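Local coordinates for protein WYL1 (Ruminococcus sp., PDB 6OAW) that probably modulates a Type VI-D CRISPR-Cas system as an accessory protein built around a WYL domain, at residues 118-122 with 154-158; 94-98 with 110-115; 5-10 with 159-164; 66-71 with 87-93; 82-86 with 179-183. All blocks are in the same frame, centred on the assembly; numbering follows the deposited sequence.

Interaction 1. Residues 118-122 with 154-158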
# COMPACT_ATOMS: atom_id res chain seq x y z
N LEU B 118 7.55 12.08 -17.90
CA LEU B 118 6.12 11.77 -17.66
C LEU B 118 5.50 11.17 -18.94
O LEU B 118 4.76 10.20 -18.82
CB LEU B 118 5.38 13.02 -17.15
CG LEU B 118 5.78 13.49 -15.75
CD1 LEU B 118 5.11 14.81 -15.41
CD2 LEU B 118 5.45 12.43 -14.69
N SER B 119 5.82 11.70 -20.12
CA SER B 119 5.41 11.12 -21.42
C SER B 119 5.84 9.65 -21.50
O SER B 119 4.99 8.80 -21.80
CB SER B 119 5.95 11.90 -22.56
OG SER B 119 5.44 13.22 -22.51
N ALA B 120 7.12 9.36 -21.25
CA ALA B 120 7.68 7.99 -21.36
C ALA B 120 6.97 7.06 -20.38
O ALA B 120 6.72 5.91 -20.76
CB ALA B 120 9.17 7.98 -21.16
N LYS B 121 6.63 7.54 -19.18
CA LYS B 121 6.04 6.71 -18.09
C LYS B 121 4.60 6.29 -18.43
O LYS B 121 4.30 5.09 -18.23
CB LYS B 121 6.01 7.48 -16.78
CG LYS B 121 5.54 6.67 -15.58
CD LYS B 121 4.68 7.47 -14.67
CE LYS B 121 4.48 6.78 -13.34
NZ LYS B 121 3.80 7.68 -12.38
N TYR B 122 3.75 7.21 -18.90
CA TYR B 122 2.33 6.94 -19.27
C TYR B 122 2.21 6.55 -20.75
O TYR B 122 1.08 6.36 -21.19
CB TYR B 122 1.46 8.15 -18.90
CG TYR B 122 1.41 8.43 -17.42
CD1 TYR B 122 0.88 7.51 -16.52
CD2 TYR B 122 1.91 9.62 -16.90
CE1 TYR B 122 0.85 7.76 -15.16
CE2 TYR B 122 1.90 9.88 -15.53
CZ TYR B 122 1.35 8.95 -14.66
OH TYR B 122 1.35 9.22 -13.32
N ASN B 154 -1.88 18.21 -21.84
CA ASN B 154 -2.03 18.11 -23.32
C ASN B 154 -0.70 17.68 -23.96
O ASN B 154 -0.72 16.86 -24.90
CB ASN B 154 -2.59 19.40 -23.91
CG ASN B 154 -4.10 19.47 -23.81
OD1 ASN B 154 -4.78 18.68 -24.45
ND2 ASN B 154 -4.62 20.38 -23.01
N LYS B 155 0.42 18.18 -23.44
CA LYS B 155 1.78 17.88 -23.95
C LYS B 155 2.21 16.49 -23.50
O LYS B 155 2.67 15.70 -24.34
CB LYS B 155 2.79 18.94 -23.49
CG LYS B 155 2.77 20.27 -24.24
CD LYS B 155 3.83 21.22 -23.70
CE LYS B 155 3.70 22.64 -24.21
NZ LYS B 155 4.83 22.99 -25.10
N VAL B 156 2.05 16.17 -22.21
CA VAL B 156 2.46 14.85 -21.64
C VAL B 156 1.69 13.72 -22.32
O VAL B 156 2.32 12.67 -22.60
CB VAL B 156 2.29 14.82 -20.11
CG1 VAL B 156 2.36 13.39 -19.58
CG2 VAL B 156 3.37 15.69 -19.44
N TYR B 157 0.39 13.90 -22.56
CA TYR B 157 -0.50 12.81 -23.05
C TYR B 157 -0.75 12.99 -24.57
O TYR B 157 -1.63 12.30 -25.09
CB TYR B 157 -1.77 12.76 -22.20
CG TYR B 157 -1.50 12.52 -20.73
CD1 TYR B 157 -0.95 11.32 -20.29
CD2 TYR B 157 -1.78 13.48 -19.78
CE1 TYR B 157 -0.69 11.08 -18.95
CE2 TYR B 157 -1.51 13.27 -18.44
CZ TYR B 157 -0.98 12.06 -18.02
OH TYR B 157 -0.70 11.84 -16.71
N SER B 158 0.05 13.84 -25.24
CA SER B 158 -0.04 14.15 -26.69
C SER B 158 -1.50 14.31 -27.12
O SER B 158 -1.93 13.57 -28.00
CB SER B 158 0.65 13.07 -27.50
OG SER B 158 1.97 12.87 -27.03
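Tyr-122 and Tyr-157 meet where 118-122, part of helix 104-122, packs against the Schellman motif that ends helix 151-156. Ser-158, with positive phi, is the C-prime residue of that motif; Leu-159 N bonds back to Asn-154 O, and Ser-158 N bonds weakly to Lys-155 O. The rings of Tyr-122 and Tyr-157 form an oblique pair, with centroids 5.6 Å apart and planes at 49°. Tyr-157 OH comes over one face of the Tyr-122 ring, 3.4 Å from Tyr-122 CD2, and Tyr-157 CE1 touches Tyr-122 at both CB and CD2. Both side chains have CG beside the backbone N, and for Tyr-122 (chi1 -63°) this brings the ring against Tyr-157. Hydrogen bonds hold both phenol ends: Tyr-157 OH bonds Ala-89 O, and Tyr-122 OH accepts a bond from Lys-121 NZ at 3.0 Å. With an alanine in place of Tyr-122, the Tyr-157 ring would probably lose the surface beneath its hydroxyl end, and Lys-121 NZ its phenol acceptor.

The aliphatic contact is made by Val-156. Its CG1 methyl lies 3.9 Å from Leu-118 CB and also sits over the centre of the Tyr-157 ring, so one methyl serves both groups. Polar contact falls to Ser-119, whose hydroxyl bonds Ile-115 O in its own helix; the same Ser-119 OG lies 3.2 Å from Val-156 O.

Interaction 2. Residues 94-98 with 110-115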
# COMPACT_ATOMS: atom_id res chain seq x y z
N GLN B 94 3.38 19.81 -10.87
CA GLN B 94 4.76 19.27 -10.95
C GLN B 94 5.64 20.31 -11.63
O GLN B 94 6.79 20.42 -11.25
CB GLN B 94 4.83 17.92 -11.66
CG GLN B 94 4.01 16.87 -10.95
CD GLN B 94 4.19 15.52 -11.55
OE1 GLN B 94 5.29 14.96 -11.52
NE2 GLN B 94 3.09 14.95 -12.04
N ILE B 95 5.07 21.12 -12.53
CA ILE B 95 5.79 22.27 -13.15
C ILE B 95 5.95 23.37 -12.10
O ILE B 95 7.07 23.84 -11.94
CB ILE B 95 5.08 22.77 -14.42
CG1 ILE B 95 4.97 21.64 -15.45
CG2 ILE B 95 5.75 24.01 -14.99
CD1 ILE B 95 6.29 21.00 -15.84
N GLU B 96 4.89 23.71 -11.38
CA GLU B 96 4.91 24.80 -10.37
C GLU B 96 5.81 24.45 -9.18
O GLU B 96 6.30 25.38 -8.53
CB GLU B 96 3.48 25.15 -9.99
CG GLU B 96 2.81 25.93 -11.12
CD GLU B 96 1.31 26.09 -11.03
OE1 GLU B 96 0.70 25.46 -10.13
OE2 GLU B 96 0.77 26.84 -11.86
N GLU B 97 6.04 23.17 -8.91
CA GLU B 97 6.91 22.71 -7.80
C GLU B 97 8.38 23.00 -8.12
O GLU B 97 9.17 23.05 -7.21
CB GLU B 97 6.69 21.20 -7.60
CG GLU B 97 7.48 20.62 -6.46
CD GLU B 97 7.24 19.13 -6.27
OE1 GLU B 97 7.39 18.37 -7.24
OE2 GLU B 97 6.90 18.73 -5.14
N ILE B 98 8.75 23.17 -9.39
CA ILE B 98 10.17 23.44 -9.76
C ILE B 98 10.69 24.65 -8.96
O ILE B 98 10.04 25.70 -8.93
CB ILE B 98 10.30 23.63 -11.27
CG1 ILE B 98 9.89 22.37 -12.02
CG2 ILE B 98 11.72 24.10 -11.63
CD1 ILE B 98 9.78 22.58 -13.53
N ILE B 110 14.41 22.09 -17.07
CA ILE B 110 13.83 21.15 -16.08
C ILE B 110 12.44 20.75 -16.59
O ILE B 110 12.10 19.56 -16.50
CB ILE B 110 13.71 21.74 -14.66
CG1 ILE B 110 15.02 22.30 -14.11
CG2 ILE B 110 13.11 20.68 -13.75
CD1 ILE B 110 16.02 21.26 -13.77
N LYS B 111 11.64 21.74 -16.99
CA LYS B 111 10.29 21.54 -17.58
C LYS B 111 10.35 20.49 -18.70
O LYS B 111 9.58 19.54 -18.61
CB LYS B 111 9.70 22.83 -18.13
CG LYS B 111 9.05 23.78 -17.12
CD LYS B 111 8.16 24.76 -17.89
CE LYS B 111 7.93 26.08 -17.17
NZ LYS B 111 7.34 27.05 -18.13
N SER B 112 11.26 20.61 -19.67
CA SER B 112 11.39 19.61 -20.76
C SER B 112 11.78 18.24 -20.19
O SER B 112 11.26 17.24 -20.69
CB SER B 112 12.38 20.04 -21.81
OG SER B 112 12.02 21.31 -22.30
N TYR B 113 12.70 18.18 -19.23
CA TYR B 113 13.11 16.91 -18.59
C TYR B 113 11.88 16.24 -17.96
O TYR B 113 11.77 15.01 -18.10
CB TYR B 113 14.21 17.12 -17.53
CG TYR B 113 14.33 16.01 -16.52
CD1 TYR B 113 15.07 14.86 -16.80
CD2 TYR B 113 13.70 16.07 -15.28
CE1 TYR B 113 15.20 13.83 -15.88
CE2 TYR B 113 13.81 15.03 -14.36
CZ TYR B 113 14.58 13.92 -14.65
OH TYR B 113 14.65 12.85 -13.77
N LEU B 114 11.02 17.00 -17.27
CA LEU B 114 9.81 16.45 -16.61
C LEU B 114 8.78 15.98 -17.66
O LEU B 114 8.18 14.90 -17.51
CB LEU B 114 9.17 17.51 -15.70
CG LEU B 114 9.80 17.69 -14.32
CD1 LEU B 114 9.21 18.90 -13.62
CD2 LEU B 114 9.58 16.46 -13.45
N ILE B 115 8.46 16.82 -18.64
CA ILE B 115 7.47 16.48 -19.70
C ILE B 115 7.91 15.16 -20.34
O ILE B 115 7.10 14.23 -20.36
CB ILE B 115 7.32 17.61 -20.73
CG1 ILE B 115 6.77 18.89 -20.11
CG2 ILE B 115 6.48 17.16 -21.91
CD1 ILE B 115 5.70 18.64 -19.09
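Ile-95 lies across Lys-111 in a helix-loop-helix unit, where the end of helix 92-96 packs on the helix that follows it, 104-122. The two side chains cross at about a right angle, and Ile-95 CG2 rests on the extended aliphatic part of the lysine, 3.7 Å from Lys-111 CE. That methyl is placed anti to the backbone N, whereas the CG1 branch (chi1 -59°) carries CD1 onward to Ile-115. Ile-95 and Ile-115 also cross at about a right angle, their CD1 methyls 4.1 Å apart. The lysine contributes only its hydrocarbon stem to this contact; NZ forms a salt bridge with Glu-108 OE2. An alanine at Ile-95 would probably open a gap over the lysine stem and leave Ile-115 CD1 without its opposing methyl.

Ile-98, in the turn beyond the helix, approaches differently. It reaches toward Leu-114 tip to tip, with Ile-98 CD1 3.7 Å from Leu-114 CD1. With Ile-110 it runs in the opposite direction, the two chains sliding past each other so that Ile-98 CD1 lies 3.8 Å from Ile-110 CG2. Part of the contact lies in the subunit interface: Tyr-113 of the second subunit packs on both Ile-110 and Leu-114. Leu-114 CD1 also touches the backbone of helix 92-96, 3.7 Å from Gln-94 O.

Interaction 3. Residues 5-10 with 159-164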
# COMPACT_ATOMS: atom_id res chain seq x y z
N PRO B 5 -1.27 21.70 -35.02
CA PRO B 5 -1.97 20.81 -34.10
C PRO B 5 -3.06 21.48 -33.27
O PRO B 5 -2.95 22.66 -32.92
CB PRO B 5 -0.85 20.36 -33.12
CG PRO B 5 0.10 21.56 -33.08
CD PRO B 5 0.03 22.16 -34.47
N PRO B 6 -4.08 20.72 -32.82
CA PRO B 6 -4.99 21.21 -31.79
C PRO B 6 -4.18 21.42 -30.51
O PRO B 6 -3.17 20.76 -30.33
CB PRO B 6 -6.03 20.09 -31.65
CG PRO B 6 -5.31 18.83 -32.12
CD PRO B 6 -4.30 19.30 -33.15
N SER B 7 -4.64 22.32 -29.64
CA SER B 7 -4.03 22.61 -28.32
C SER B 7 -4.70 21.82 -27.18
O SER B 7 -4.00 21.53 -26.20
CB SER B 7 -4.06 24.09 -28.05
OG SER B 7 -5.37 24.61 -28.20
N THR B 8 -5.97 21.43 -27.32
CA THR B 8 -6.76 20.84 -26.19
C THR B 8 -7.24 19.41 -26.51
O THR B 8 -7.37 19.06 -27.70
CB THR B 8 -7.93 21.75 -25.82
OG1 THR B 8 -8.85 21.79 -26.90
CG2 THR B 8 -7.49 23.16 -25.49
N PHE B 9 -7.50 18.63 -25.46
CA PHE B 9 -7.95 17.22 -25.55
C PHE B 9 -9.21 17.13 -26.41
O PHE B 9 -9.33 16.19 -27.20
CB PHE B 9 -8.24 16.65 -24.16
CG PHE B 9 -6.99 16.40 -23.36
CD1 PHE B 9 -6.11 15.40 -23.76
CD2 PHE B 9 -6.71 17.12 -22.22
CE1 PHE B 9 -4.97 15.13 -23.03
CE2 PHE B 9 -5.56 16.87 -21.50
CZ PHE B 9 -4.70 15.86 -21.89
N LEU B 10 -10.12 18.07 -26.20
CA LEU B 10 -11.43 18.16 -26.89
C LEU B 10 -11.61 19.57 -27.42
O LEU B 10 -11.15 20.53 -26.79
CB LEU B 10 -12.54 17.80 -25.89
CG LEU B 10 -12.54 16.37 -25.36
CD1 LEU B 10 -13.59 16.20 -24.27
CD2 LEU B 10 -12.76 15.37 -26.48
N LEU B 159 -2.26 15.20 -26.45
CA LEU B 159 -3.66 15.58 -26.81
C LEU B 159 -4.61 14.37 -26.81
O LEU B 159 -5.70 14.50 -27.37
CB LEU B 159 -3.64 16.23 -28.20
CG LEU B 159 -2.69 17.43 -28.35
CD1 LEU B 159 -2.35 17.73 -29.80
CD2 LEU B 159 -3.27 18.66 -27.68
N THR B 160 -4.25 13.24 -26.18
CA THR B 160 -5.06 11.99 -26.26
C THR B 160 -5.81 11.78 -24.95
O THR B 160 -5.20 11.29 -23.98
CB THR B 160 -4.17 10.79 -26.58
OG1 THR B 160 -3.35 11.15 -27.69
CG2 THR B 160 -5.00 9.57 -26.89
N LEU B 161 -7.10 12.12 -24.92
CA LEU B 161 -7.94 12.04 -23.70
C LEU B 161 -7.87 10.63 -23.07
O LEU B 161 -7.71 10.53 -21.82
CB LEU B 161 -9.38 12.41 -24.05
CG LEU B 161 -10.32 12.54 -22.86
CD1 LEU B 161 -9.72 13.40 -21.75
CD2 LEU B 161 -11.67 13.11 -23.29
N ARG B 162 -7.93 9.59 -23.91
CA ARG B 162 -7.91 8.16 -23.48
C ARG B 162 -6.69 7.94 -22.54
O ARG B 162 -6.87 7.40 -21.43
CB ARG B 162 -7.90 7.25 -24.72
CG ARG B 162 -7.97 5.76 -24.41
CD ARG B 162 -8.75 4.92 -25.43
N ARG B 163 -5.52 8.39 -22.99
CA ARG B 163 -4.22 8.23 -22.29
C ARG B 163 -4.28 9.00 -20.96
O ARG B 163 -3.89 8.42 -19.91
CB ARG B 163 -3.09 8.70 -23.21
N PHE B 164 -4.74 10.26 -20.99
CA PHE B 164 -4.79 11.15 -19.80
C PHE B 164 -5.69 10.51 -18.73
O PHE B 164 -5.25 10.34 -17.56
CB PHE B 164 -5.25 12.55 -20.21
CG PHE B 164 -5.51 13.53 -19.10
CD1 PHE B 164 -4.76 13.54 -17.95
CD2 PHE B 164 -6.47 14.51 -19.25
CE1 PHE B 164 -4.99 14.47 -16.95
CE2 PHE B 164 -6.71 15.44 -18.25
CZ PHE B 164 -5.98 15.41 -17.09
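Phe-9 is the main projection of the N-terminal loop, and it fits against the chain where the loop after helix 151-156 leads into helix 161-172. The N-terminal loop packs on the first turn of that helix, with Thr-160 at the N-cap position, and no hydrogen bond crosses between the two segments. The Phe-9 ring fits into the corner formed by the backbone of Leu-159 to Leu-161 and the side chain of Phe-164. At the rim, Phe-9 CD1 lies 3.6 Å from Leu-161 N, and Thr-160 N faces the ring edge near its plane. Over one face sits Phe-164 CD2, 3.4 Å from Phe-9 CE2. The two ring planes are nearly parallel, at 12°, but slid apart so that they barely overlap. Phe-164 has CG anti to its N (chi1 173°), and this turns its ring up to the phenylalanine of the loop. Glu-153 and Asn-154 of helix 151-156 add further walls around Phe-9.

A second bump points the opposite way. Leu-159, held at positive phi, pushes its fork into the hollow formed by the bend of the loop at Pro-6 and Ser-7. Leu-159 CD1 lies 3.2 Å from Pro-6 O, and Leu-159 CD2 lies 3.3 Å from Ser-7 O, while Pro-6 CG flanks the CD1 branch. Farther along, Leu-10 and Leu-161 cross obliquely, with Leu-10 CD1 3.8 Å from Leu-161 CD2; Leu-145 of helix 139-145 touches both. The bend that presents Phe-9 is itself tied by Thr-8 OG1, which donates to Leu-10 O at 2.6 Å from above the carbonyl plane.

Interaction 4. Residues 66-71 with 87-93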
# COMPACT_ATOMS: atom_id res chain seq x y z
N ALA B 66 -8.91 15.84 -7.90
CA ALA B 66 -7.47 15.73 -8.23
C ALA B 66 -7.06 16.96 -9.05
O ALA B 66 -5.97 17.49 -8.82
CB ALA B 66 -7.21 14.45 -8.98
N TYR B 67 -7.92 17.39 -9.98
CA TYR B 67 -7.66 18.49 -10.94
C TYR B 67 -7.54 19.81 -10.18
O TYR B 67 -6.57 20.57 -10.42
CB TYR B 67 -8.76 18.60 -11.99
CG TYR B 67 -8.62 19.81 -12.88
CD1 TYR B 67 -7.43 20.03 -13.56
CD2 TYR B 67 -9.65 20.74 -13.02
CE1 TYR B 67 -7.27 21.14 -14.38
CE2 TYR B 67 -9.49 21.86 -13.83
CZ TYR B 67 -8.30 22.05 -14.51
OH TYR B 67 -8.08 23.13 -15.31
N ILE B 68 -8.50 20.11 -9.32
CA ILE B 68 -8.54 21.43 -8.63
C ILE B 68 -7.31 21.55 -7.70
O ILE B 68 -6.75 22.67 -7.61
CB ILE B 68 -9.89 21.61 -7.91
CG1 ILE B 68 -10.29 23.07 -7.72
CG2 ILE B 68 -9.88 20.84 -6.60
N ALA B 69 -6.85 20.46 -7.06
CA ALA B 69 -5.64 20.51 -6.21
C ALA B 69 -4.42 20.85 -7.10
O ALA B 69 -3.56 21.67 -6.68
CB ALA B 69 -5.43 19.23 -5.46
N SER B 70 -4.35 20.25 -8.28
CA SER B 70 -3.23 20.51 -9.22
C SER B 70 -3.33 21.95 -9.72
O SER B 70 -2.35 22.68 -9.63
CB SER B 70 -3.21 19.52 -10.33
OG SER B 70 -2.10 19.75 -11.19
N LEU B 71 -4.50 22.37 -10.19
CA LEU B 71 -4.70 23.70 -10.82
C LEU B 71 -4.37 24.81 -9.80
O LEU B 71 -3.83 25.83 -10.20
CB LEU B 71 -6.14 23.82 -11.32
CG LEU B 71 -6.53 25.18 -11.91
CD1 LEU B 71 -5.82 25.39 -13.25
CD2 LEU B 71 -8.03 25.33 -12.05
N LEU B 87 -1.96 13.98 -7.72
CA LEU B 87 -1.73 12.78 -8.54
C LEU B 87 -0.58 13.07 -9.50
O LEU B 87 -0.57 14.17 -10.09
CB LEU B 87 -2.97 12.44 -9.37
CG LEU B 87 -4.15 11.87 -8.63
CD1 LEU B 87 -5.19 11.41 -9.65
CD2 LEU B 87 -3.70 10.72 -7.75
N ASN B 88 0.28 12.08 -9.70
CA ASN B 88 1.36 12.04 -10.71
C ASN B 88 0.78 12.25 -12.11
O ASN B 88 1.50 12.81 -12.91
CB ASN B 88 2.17 10.76 -10.55
CG ASN B 88 2.93 10.76 -9.25
OD1 ASN B 88 3.43 11.80 -8.82
ND2 ASN B 88 3.02 9.61 -8.61
N ALA B 89 -0.49 11.90 -12.38
CA ALA B 89 -1.12 12.06 -13.71
C ALA B 89 -1.38 13.54 -14.03
O ALA B 89 -1.44 13.87 -15.23
CB ALA B 89 -2.40 11.28 -13.82
N PHE B 90 -1.58 14.37 -13.00
CA PHE B 90 -1.70 15.84 -13.16
C PHE B 90 -0.29 16.45 -13.13
O PHE B 90 0.56 16.01 -12.35
CB PHE B 90 -2.67 16.42 -12.13
CG PHE B 90 -4.11 16.12 -12.47
CD1 PHE B 90 -4.80 16.87 -13.42
CD2 PHE B 90 -4.75 15.01 -11.91
CE1 PHE B 90 -6.12 16.57 -13.73
CE2 PHE B 90 -6.06 14.71 -12.24
CZ PHE B 90 -6.75 15.49 -13.13
N VAL B 91 -0.07 17.45 -13.97
CA VAL B 91 1.29 17.89 -14.39
C VAL B 91 1.50 19.34 -13.96
O VAL B 91 2.61 19.64 -13.55
CB VAL B 91 1.55 17.68 -15.89
CG1 VAL B 91 3.02 17.87 -16.22
CG2 VAL B 91 1.10 16.31 -16.39
N GLU B 92 0.49 20.20 -14.03
CA GLU B 92 0.58 21.62 -13.59
C GLU B 92 1.34 21.74 -12.25
O GLU B 92 2.30 22.51 -12.17
CB GLU B 92 -0.81 22.23 -13.50
CG GLU B 92 -0.82 23.66 -12.97
CD GLU B 92 -0.88 24.72 -14.02
OE1 GLU B 92 0.19 25.32 -14.32
OE2 GLU B 92 -2.01 24.94 -14.53
N TRP B 93 0.93 21.01 -11.21
CA TRP B 93 1.57 21.14 -9.88
C TRP B 93 3.05 20.77 -10.00
O TRP B 93 3.85 21.33 -9.23
CB TRP B 93 0.86 20.33 -8.79
CG TRP B 93 1.03 18.85 -8.88
CD1 TRP B 93 0.19 17.98 -9.51
CD2 TRP B 93 2.02 18.04 -8.22
NE1 TRP B 93 0.63 16.70 -9.35
CE2 TRP B 93 1.74 16.70 -8.55
CE3 TRP B 93 3.10 18.31 -7.37
CZ2 TRP B 93 2.52 15.64 -8.08
CZ3 TRP B 93 3.89 17.27 -6.92
CH2 TRP B 93 3.60 15.95 -7.27
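Ser-70 and Trp-93 make the polar link between helix 55-71 and the entry to helix 92-96, just after a type I beta turn that runs from Leu-87 to Phe-90. The serine hydroxyl stands anti to its own backbone N (chi1 -178°), which aims OG across the gap, and there Ser-70 OG accepts a hydrogen bond of 3.3 Å from Trp-93 N. The same OG lies at the edge of the indole, in its plane, beside CD1.

Phe-90 supplies the apolar half. With CG beside the backbone N, its ring lies flat against the backbone of the helix: Tyr-67 CA makes a CH-pi contact over the face, 4.0 Å from the centroid of the Phe-90 ring. Ala-66 CB fills the neighbouring place, 3.5 Å from Phe-90 CE2, and also meets Leu-87 CD1. The Tyr-67 side chain crosses Phe-90 at about a right angle before its hydroxyl bonds Asp-149 O. Phe-63 and Phe-164 both meet Phe-90 edge-to-face, which makes the ring a junction between helices 55-71 and 161-172.

At the helix entry, Glu-153 OE2 of helix 151-156 accepts bonds from Val-91 N and Glu-92 N, while the Glu-92 side chain bends at its second torsion and passes Leu-71. Trp-93 CG lies between the backbone N and the carbonyl carbon (chi1 72°), which folds the indole back over the turn and brings NE1 to Leu-87 O. The turn's own Phe-90 N reaches that oxygen from the opposite face of its plane; the bond from Trp-93 NE1 to Leu-87 O is 2.9 Å long and nearly straight, at 166°.

Interaction 5. Residues 82-86 with 179-183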
# COMPACT_ATOMS: atom_id res chain seq x y z
N ILE B 82 -5.32 21.94 1.22
CA ILE B 82 -4.39 21.24 2.14
C ILE B 82 -4.92 19.82 2.34
O ILE B 82 -6.09 19.65 2.71
CB ILE B 82 -4.25 22.03 3.47
CG1 ILE B 82 -3.40 23.30 3.27
CG2 ILE B 82 -3.74 21.14 4.61
CD1 ILE B 82 -3.48 24.29 4.45
N GLY B 83 -4.09 18.82 2.08
CA GLY B 83 -4.42 17.41 2.29
C GLY B 83 -5.07 16.77 1.06
O GLY B 83 -5.22 15.55 1.09
N ILE B 84 -5.46 17.52 0.02
CA ILE B 84 -6.01 16.88 -1.22
C ILE B 84 -4.82 16.31 -2.00
O ILE B 84 -3.88 17.02 -2.31
CB ILE B 84 -6.86 17.83 -2.07
CG1 ILE B 84 -8.00 18.48 -1.29
CG2 ILE B 84 -7.41 17.08 -3.27
CD1 ILE B 84 -8.95 17.51 -0.68
N PRO B 85 -4.76 14.98 -2.26
CA PRO B 85 -3.61 14.40 -2.94
C PRO B 85 -3.34 15.01 -4.32
O PRO B 85 -4.29 15.35 -5.02
CB PRO B 85 -3.97 12.91 -3.06
CG PRO B 85 -4.98 12.67 -1.97
CD PRO B 85 -5.74 13.97 -1.80
N LEU B 86 -2.06 15.14 -4.65
CA LEU B 86 -1.55 15.62 -5.95
C LEU B 86 -1.14 14.39 -6.76
O LEU B 86 -0.15 13.78 -6.43
CB LEU B 86 -0.39 16.58 -5.69
CG LEU B 86 -0.78 17.86 -4.94
CD1 LEU B 86 0.44 18.60 -4.43
CD2 LEU B 86 -1.59 18.79 -5.83
N GLU B 179 -5.72 8.35 1.33
CA GLU B 179 -5.54 9.32 0.21
C GLU B 179 -6.77 9.26 -0.69
O GLU B 179 -7.29 10.32 -1.00
CB GLU B 179 -4.24 9.07 -0.56
CG GLU B 179 -3.02 9.67 0.11
CD GLU B 179 -1.70 9.09 -0.40
OE1 GLU B 179 -1.67 7.91 -0.84
OE2 GLU B 179 -0.72 9.85 -0.41
N ARG B 180 -7.22 8.06 -1.06
CA ARG B 180 -8.37 7.94 -1.99
C ARG B 180 -9.59 8.59 -1.35
O ARG B 180 -10.32 9.29 -2.06
CB ARG B 180 -8.64 6.49 -2.40
CG ARG B 180 -7.49 5.90 -3.21
CD ARG B 180 -7.79 4.57 -3.84
NE ARG B 180 -8.59 3.69 -3.01
CZ ARG B 180 -8.14 2.86 -2.06
NH1 ARG B 180 -6.85 2.78 -1.77
NH2 ARG B 180 -9.01 2.13 -1.38
N GLU B 181 -9.73 8.42 -0.04
CA GLU B 181 -10.89 8.95 0.72
C GLU B 181 -10.89 10.48 0.68
O GLU B 181 -11.97 11.08 0.60
CB GLU B 181 -10.88 8.38 2.14
CG GLU B 181 -12.18 8.63 2.87
CD GLU B 181 -12.10 8.42 4.37
OE1 GLU B 181 -11.26 9.09 5.04
OE2 GLU B 181 -12.87 7.57 4.83
N ARG B 182 -9.71 11.11 0.68
CA ARG B 182 -9.63 12.60 0.72
C ARG B 182 -10.01 13.15 -0.65
O ARG B 182 -10.61 14.21 -0.69
CB ARG B 182 -8.26 13.09 1.18
CG ARG B 182 -7.89 12.62 2.57
CD ARG B 182 -6.95 13.59 3.26
NE ARG B 182 -5.59 13.49 2.76
CZ ARG B 182 -4.74 12.51 3.06
NH1 ARG B 182 -5.11 11.52 3.86
NH2 ARG B 182 -3.52 12.50 2.55
N LEU B 183 -9.71 12.45 -1.74
CA LEU B 183 -10.20 12.84 -3.08
C LEU B 183 -11.73 12.72 -3.12
O LEU B 183 -12.38 13.68 -3.60
CB LEU B 183 -9.55 11.95 -4.15
CG LEU B 183 -8.09 12.24 -4.43
CD1 LEU B 183 -7.52 11.22 -5.41
CD2 LEU B 183 -7.92 13.66 -4.97
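Arg-182 grips the backbone of the 82-86 loop where that loop lies against helix 177-184, held by one side-chain to backbone hydrogen bond and by proline packing. Arg-182 NE donates to Gly-83 O over 2.7 Å, with an N-H...O angle of 163°. The carbonyl oxygen lies almost in the guanidinium plane, at its edge, whereas the donor is tilted slightly from the carbonyl plane. A bend at the third torsion (chi3 -76°) turns NE toward this oxygen and folds the guanidinium back, so that one of its faces passes over Glu-179 CA.

Beside this bond, Pro-85 presses its ring onto the helix. Pro-85 CG sits 3.4 Å from Glu-179 O and also touches the CB of that glutamate, while Pro-85 CD meets Leu-183 CD2 at 3.9 Å. The same leucine methyl reaches Ile-84, whose CG2 is 3.9 Å from Leu-183 CD2. Thus the proline spans one helical turn, with Glu-179 and Leu-183 under its two carbons.

A second shell fixes these groups. Arg-182 NH1 bonds Asn-237 OD1, so the arginine joins the loop to the start of strand 237-243 in the antiparallel sheet, which probably belongs to the WYL domain. Glu-179 OE1 bonds Ser-176 N just before the helix, and Leu-183 O accepts from Ser-65 OG of helix 55-71. On the loop, Gly-83 adopts positive phi, a conformation that favours glycine, and Ile-84 packs on Ala-186 and Ile-189 of helix 186-199. The isoleucine also touches the helix backbone, with Ile-84 CD1 3.7 Å from Arg-182 O.

In the fold
All five contacts lie in the largely helical region that precedes the antiparallel sheet. Along the chain, interactions 4, 2 and 1 close in that order, all within the span bridged by interaction 3. Interaction 5 opens inside interaction 4 and closes last, so its segments alternate with those of interactions 3 and 4. Interactions 1 and 2 share helix 104-122, with centres about 12 Å apart; interactions 2 and 4 share helix 92-96. Interactions 1, 2 and 4 touch one another; interaction 3 adjoins 1 and 4. Interaction 5 joins through interaction 4. The arrangement is consistent with one compact helical unit that touches the second subunit at interaction 2 and the sheet beside interaction 5.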